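Long-range contacts in putative uncharacterized protein TTHB189 (PDB 2ZCA), which belongs to the CRISPR-associated CasB/Cse2 family and probably takes part in type I-E defence against invading mobile genetic elements: residues A[63-68]-A[126-131]; A[84-89]-A[119-124]. All coordinates share one frame; numbering follows the deposited sequence.

Contact 1. Residues A[63-68]-A[126-131]; sequences YLVAAL and IDFARL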
# COMPACT_ATOMS: atom_id res chain seq x y z
N TYR A 63 -2.71 4.29 6.71
CA TYR A 63 -4.11 3.91 6.54
C TYR A 63 -4.36 3.28 5.18
O TYR A 63 -5.12 2.31 5.08
CB TYR A 63 -5.02 5.13 6.71
CG TYR A 63 -5.32 5.47 8.16
CD1 TYR A 63 -6.25 4.72 8.88
CD2 TYR A 63 -4.64 6.50 8.80
CE1 TYR A 63 -6.50 5.00 10.22
CE2 TYR A 63 -4.89 6.78 10.14
CZ TYR A 63 -5.82 6.02 10.85
OH TYR A 63 -6.05 6.29 12.18
N LEU A 64 -3.74 3.82 4.14
CA LEU A 64 -3.95 3.26 2.81
C LEU A 64 -3.36 1.86 2.70
O LEU A 64 -3.98 0.96 2.12
CB LEU A 64 -3.35 4.18 1.73
CG LEU A 64 -3.46 3.71 0.28
CD1 LEU A 64 -4.92 3.44 -0.08
CD2 LEU A 64 -2.88 4.77 -0.65
N VAL A 65 -2.17 1.65 3.26
CA VAL A 65 -1.54 0.34 3.21
C VAL A 65 -2.35 -0.69 3.99
O VAL A 65 -2.47 -1.84 3.58
CB VAL A 65 -0.09 0.38 3.73
CG1 VAL A 65 0.47 -1.03 3.89
CG2 VAL A 65 0.78 1.17 2.74
N ALA A 66 -2.91 -0.29 5.13
CA ALA A 66 -3.73 -1.21 5.91
C ALA A 66 -4.95 -1.62 5.08
O ALA A 66 -5.36 -2.77 5.09
CB ALA A 66 -4.19 -0.54 7.22
N ALA A 67 -5.52 -0.65 4.36
CA ALA A 67 -6.68 -0.92 3.52
C ALA A 67 -6.34 -1.88 2.38
O ALA A 67 -7.10 -2.80 2.09
CB ALA A 67 -7.24 0.39 2.96
N LEU A 68 -5.20 -1.66 1.74
CA LEU A 68 -4.78 -2.51 0.64
C LEU A 68 -4.40 -3.90 1.14
O LEU A 68 -4.59 -4.91 0.44
CB LEU A 68 -3.63 -1.86 -0.12
CG LEU A 68 -4.04 -0.53 -0.78
CD1 LEU A 68 -2.82 0.18 -1.34
CD2 LEU A 68 -5.06 -0.79 -1.87
N ILE A 126 1.59 -9.19 -2.57
CA ILE A 126 2.70 -8.28 -2.82
C ILE A 126 3.39 -7.94 -1.51
O ILE A 126 2.91 -8.30 -0.43
CB ILE A 126 2.20 -6.97 -3.48
CG1 ILE A 126 1.19 -6.27 -2.56
CG2 ILE A 126 1.57 -7.28 -4.83
CD1 ILE A 126 0.78 -4.89 -3.05
N ASP A 127 4.53 -7.26 -1.61
CA ASP A 127 5.32 -6.88 -0.44
C ASP A 127 4.75 -5.59 0.15
O ASP A 127 5.02 -4.50 -0.35
CB ASP A 127 6.79 -6.65 -0.85
CG ASP A 127 7.72 -6.54 0.35
OD1 ASP A 127 7.34 -5.92 1.36
OD2 ASP A 127 8.86 -7.06 0.28
N PHE A 128 3.97 -5.73 1.22
CA PHE A 128 3.35 -4.58 1.87
C PHE A 128 4.30 -3.76 2.72
O PHE A 128 4.03 -2.59 3.02
CB PHE A 128 2.14 -5.04 2.69
CG PHE A 128 0.95 -5.39 1.84
CD1 PHE A 128 0.17 -4.39 1.28
CD2 PHE A 128 0.63 -6.71 1.58
CE1 PHE A 128 -0.91 -4.70 0.45
CE2 PHE A 128 -0.45 -7.04 0.75
CZ PHE A 128 -1.22 -6.03 0.19
N ALA A 129 5.43 -4.35 3.11
CA ALA A 129 6.42 -3.64 3.89
C ALA A 129 7.09 -2.63 2.97
O ALA A 129 7.21 -1.45 3.30
CB ALA A 129 7.45 -4.62 4.45
N ARG A 130 7.52 -3.09 1.80
CA ARG A 130 8.16 -2.20 0.83
C ARG A 130 7.14 -1.20 0.31
O ARG A 130 7.47 -0.05 0.01
CB ARG A 130 8.77 -3.00 -0.34
CG ARG A 130 9.45 -2.13 -1.40
CD ARG A 130 10.46 -1.14 -0.81
NE ARG A 130 11.61 -1.77 -0.17
CZ ARG A 130 12.72 -2.16 -0.81
NH1 ARG A 130 12.83 -1.98 -2.12
NH2 ARG A 130 13.71 -2.72 -0.14
N LEU A 131 5.88 -1.62 0.20
CA LEU A 131 4.86 -0.70 -0.29
C LEU A 131 4.75 0.52 0.62
O LEU A 131 4.68 1.66 0.14
CB LEU A 131 3.50 -1.41 -0.39
CG LEU A 131 2.37 -0.53 -0.94
CD1 LEU A 131 2.77 0.01 -2.32
CD2 LEU A 131 1.08 -1.34 -1.04
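Val65 and Leu68 meet Phe128 and Leu131 in a buried contact of apolar side chains near the centre of this all-helical chain, where helix 56-71 lies against the first turn of helix 128-136. The backbones come closest at Val65 and Phe128, whose CA atoms are 7.1 Å apart. The Phe128 ring lies against Leu68, with Phe128 CE1 4.0 Å from Leu68 CB. Leu68 O lies oblique to the ring, 3.6 Å from Phe128 CZ. Val65 supplies both methyl groups: CG1, anti to the backbone N (chi1 170°), packs 4.3 Å from Phe128 CD1, while CG2 is 4.4 Å from Leu131 CG. The fourth corner is filled by Leu68 and Leu131, whose side chains cross at about a right angle; Leu68 CD1 is 4.2 Å from Leu131 CD2. Behind the ring, Ile126 CG1 from the same segment covers one face, offset toward the rim. The turn that presents Phe128 begins at Asp127, the N-cap residue, whose OD1 accepts from Arg130 N at 2.9 Å in a nearly straight bond and only weakly from Ala129 N. Asp127 OD2 accepts from Gly79 N, tying the cap to the loop between helix 56-71 and helix 82-90. No hydrogen bond joins the two segments, so their hold on each other rests on van der Waals packing; the Asp127 cap fixes the turn that carries Phe128.

Contact 2. Residues A[84-89]-A[119-124]; sequences RALWEK and VALVEG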
# COMPACT_ATOMS: atom_id res chain seq x y z
N ARG A 84 6.68 -5.26 -9.69
CA ARG A 84 6.93 -6.57 -10.28
C ARG A 84 5.60 -7.27 -10.56
O ARG A 84 5.43 -7.90 -11.60
CB ARG A 84 7.81 -7.41 -9.35
CG ARG A 84 9.26 -6.92 -9.32
CD ARG A 84 10.07 -7.48 -8.16
NE ARG A 84 11.44 -6.98 -8.18
CZ ARG A 84 12.32 -7.11 -7.19
NH1 ARG A 84 11.97 -7.73 -6.07
NH2 ARG A 84 13.54 -6.61 -7.31
N ALA A 85 4.65 -7.15 -9.64
CA ALA A 85 3.35 -7.77 -9.81
C ALA A 85 2.62 -7.17 -11.01
O ALA A 85 1.88 -7.86 -11.71
CB ALA A 85 2.50 -7.59 -8.55
N LEU A 86 2.82 -5.87 -11.25
CA LEU A 86 2.19 -5.21 -12.38
C LEU A 86 2.81 -5.69 -13.69
O LEU A 86 2.10 -5.87 -14.68
CB LEU A 86 2.32 -3.68 -12.26
CG LEU A 86 1.34 -3.03 -11.28
CD1 LEU A 86 1.74 -1.58 -11.00
CD2 LEU A 86 -0.07 -3.10 -11.85
N TRP A 87 4.12 -5.90 -13.70
CA TRP A 87 4.78 -6.39 -14.91
C TRP A 87 4.19 -7.75 -15.28
O TRP A 87 3.90 -8.02 -16.45
CB TRP A 87 6.29 -6.53 -14.70
CG TRP A 87 6.97 -7.07 -15.92
CD1 TRP A 87 7.37 -6.37 -17.02
CD2 TRP A 87 7.26 -8.45 -16.20
NE1 TRP A 87 7.88 -7.22 -17.97
CE2 TRP A 87 7.82 -8.50 -17.50
CE3 TRP A 87 7.08 -9.64 -15.49
CZ2 TRP A 87 8.22 -9.70 -18.09
CZ3 TRP A 87 7.48 -10.84 -16.09
CH2 TRP A 87 8.04 -10.85 -17.38
N GLU A 88 4.02 -8.61 -14.28
CA GLU A 88 3.49 -9.95 -14.52
C GLU A 88 2.08 -9.86 -15.09
O GLU A 88 1.71 -10.61 -15.99
CB GLU A 88 3.50 -10.76 -13.22
CG GLU A 88 4.91 -10.99 -12.70
CD GLU A 88 4.97 -11.81 -11.43
OE1 GLU A 88 6.10 -12.11 -10.98
OE2 GLU A 88 3.90 -12.14 -10.87
N LYS A 89 1.30 -8.92 -14.57
CA LYS A 89 -0.07 -8.72 -15.03
C LYS A 89 -0.08 -8.17 -16.46
O LYS A 89 -0.96 -8.50 -17.25
CB LYS A 89 -0.79 -7.73 -14.10
CG LYS A 89 -2.23 -7.42 -14.48
CD LYS A 89 -3.14 -8.62 -14.30
CE LYS A 89 -4.58 -8.26 -14.60
NZ LYS A 89 -5.49 -9.43 -14.44
N VAL A 119 -3.33 -2.23 -7.06
CA VAL A 119 -3.31 -3.41 -6.20
C VAL A 119 -4.49 -4.31 -6.56
O VAL A 119 -4.36 -5.54 -6.59
CB VAL A 119 -3.39 -3.00 -4.70
CG1 VAL A 119 -3.54 -4.23 -3.82
CG2 VAL A 119 -2.13 -2.25 -4.31
N ALA A 120 -5.64 -3.71 -6.86
CA ALA A 120 -6.82 -4.49 -7.22
C ALA A 120 -6.64 -5.17 -8.58
O ALA A 120 -7.28 -6.18 -8.87
CB ALA A 120 -8.05 -3.58 -7.25
N LEU A 121 -5.77 -4.60 -9.40
CA LEU A 121 -5.52 -5.12 -10.73
C LEU A 121 -4.60 -6.34 -10.76
O LEU A 121 -4.82 -7.27 -11.54
CB LEU A 121 -4.91 -4.01 -11.60
CG LEU A 121 -4.68 -4.29 -13.08
CD1 LEU A 121 -6.00 -4.62 -13.76
CD2 LEU A 121 -4.04 -3.06 -13.72
N VAL A 122 -3.58 -6.36 -9.91
CA VAL A 122 -2.65 -7.48 -9.91
C VAL A 122 -3.20 -8.75 -9.28
O VAL A 122 -4.15 -8.72 -8.49
CB VAL A 122 -1.32 -7.12 -9.19
CG1 VAL A 122 -0.72 -5.86 -9.81
CG2 VAL A 122 -1.55 -6.94 -7.70
N GLU A 123 -2.60 -9.88 -9.65
CA GLU A 123 -3.01 -11.17 -9.13
C GLU A 123 -2.06 -11.54 -7.99
O GLU A 123 -0.86 -11.27 -8.07
CB GLU A 123 -2.93 -12.24 -10.22
CG GLU A 123 -3.41 -11.81 -11.61
CD GLU A 123 -4.91 -11.60 -11.70
OE1 GLU A 123 -5.38 -10.46 -11.48
OE2 GLU A 123 -5.63 -12.58 -11.99
N GLY A 124 -2.59 -12.14 -6.94
CA GLY A 124 -1.76 -12.57 -5.83
C GLY A 124 -1.25 -11.52 -4.86
O GLY A 124 -1.62 -10.35 -4.92
O HOH W 1 -0.08 -9.91 -11.20
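Lys89 stretches across Leu121 to Glu123, joining helix 82-90 to the C-terminal end of helix 111-121 and the chain that leaves it, within the all-alpha Cse2 fold. From CB the lysine chain goes out with CG anti to the backbone N (chi1 179°) and bends once at chi2, after which it runs extended along the helix end. CG is 3.9 Å from Leu121 O, CD closes on the same oxygen, and CE is nearest to it at 3.2 Å while also resting against Leu121 CD1. At the tip, Lys89 NZ forms a salt bridge with Glu123 OE1 at 3.1 Å, the glutamate chain bending at chi2 to bring the carboxylate over; the hydrogen bond within this pair is weak. Deeper in, Val122, the first residue to leave helical geometry, works as an apolar wedge. Its CG1 presses on Leu86 CD2 at 3.5 Å, tighter than usual van der Waals contact, and its CB and CG1 both lie 3.9 Å from Ala85 CB. Leu86 also touches Phe100 and Leu103 of helix 96-104. The chain leaving the helix is also held by Lys72, whose NZ bonds to Val122 O and Gly124 O. Between the segments one water completes the seam, donating to Ala85 O at 2.9 Å and accepting from Glu123 N at 3.0 Å.

In the fold
Taken together, the two contacts illustrate how chemistry follows depth in a small helical protein. The centre of contact 1 is about 3 Å, and that of contact 2 about 13 Å, from the centre of the chain. In contact 1 all four touching residues are buried, the meeting side chains are all apolar and no hydrogen bond crosses. Contact 2 is partly buried: an apolar inner part gives way to a salt bridge and a bridging water. They hold different helices, and the helices of contact 2 both fall between those of contact 1 along the chain. Their packing is continuous, because Ile126 touches both Ala85 and Val119, and Leu68 also reaches Val119.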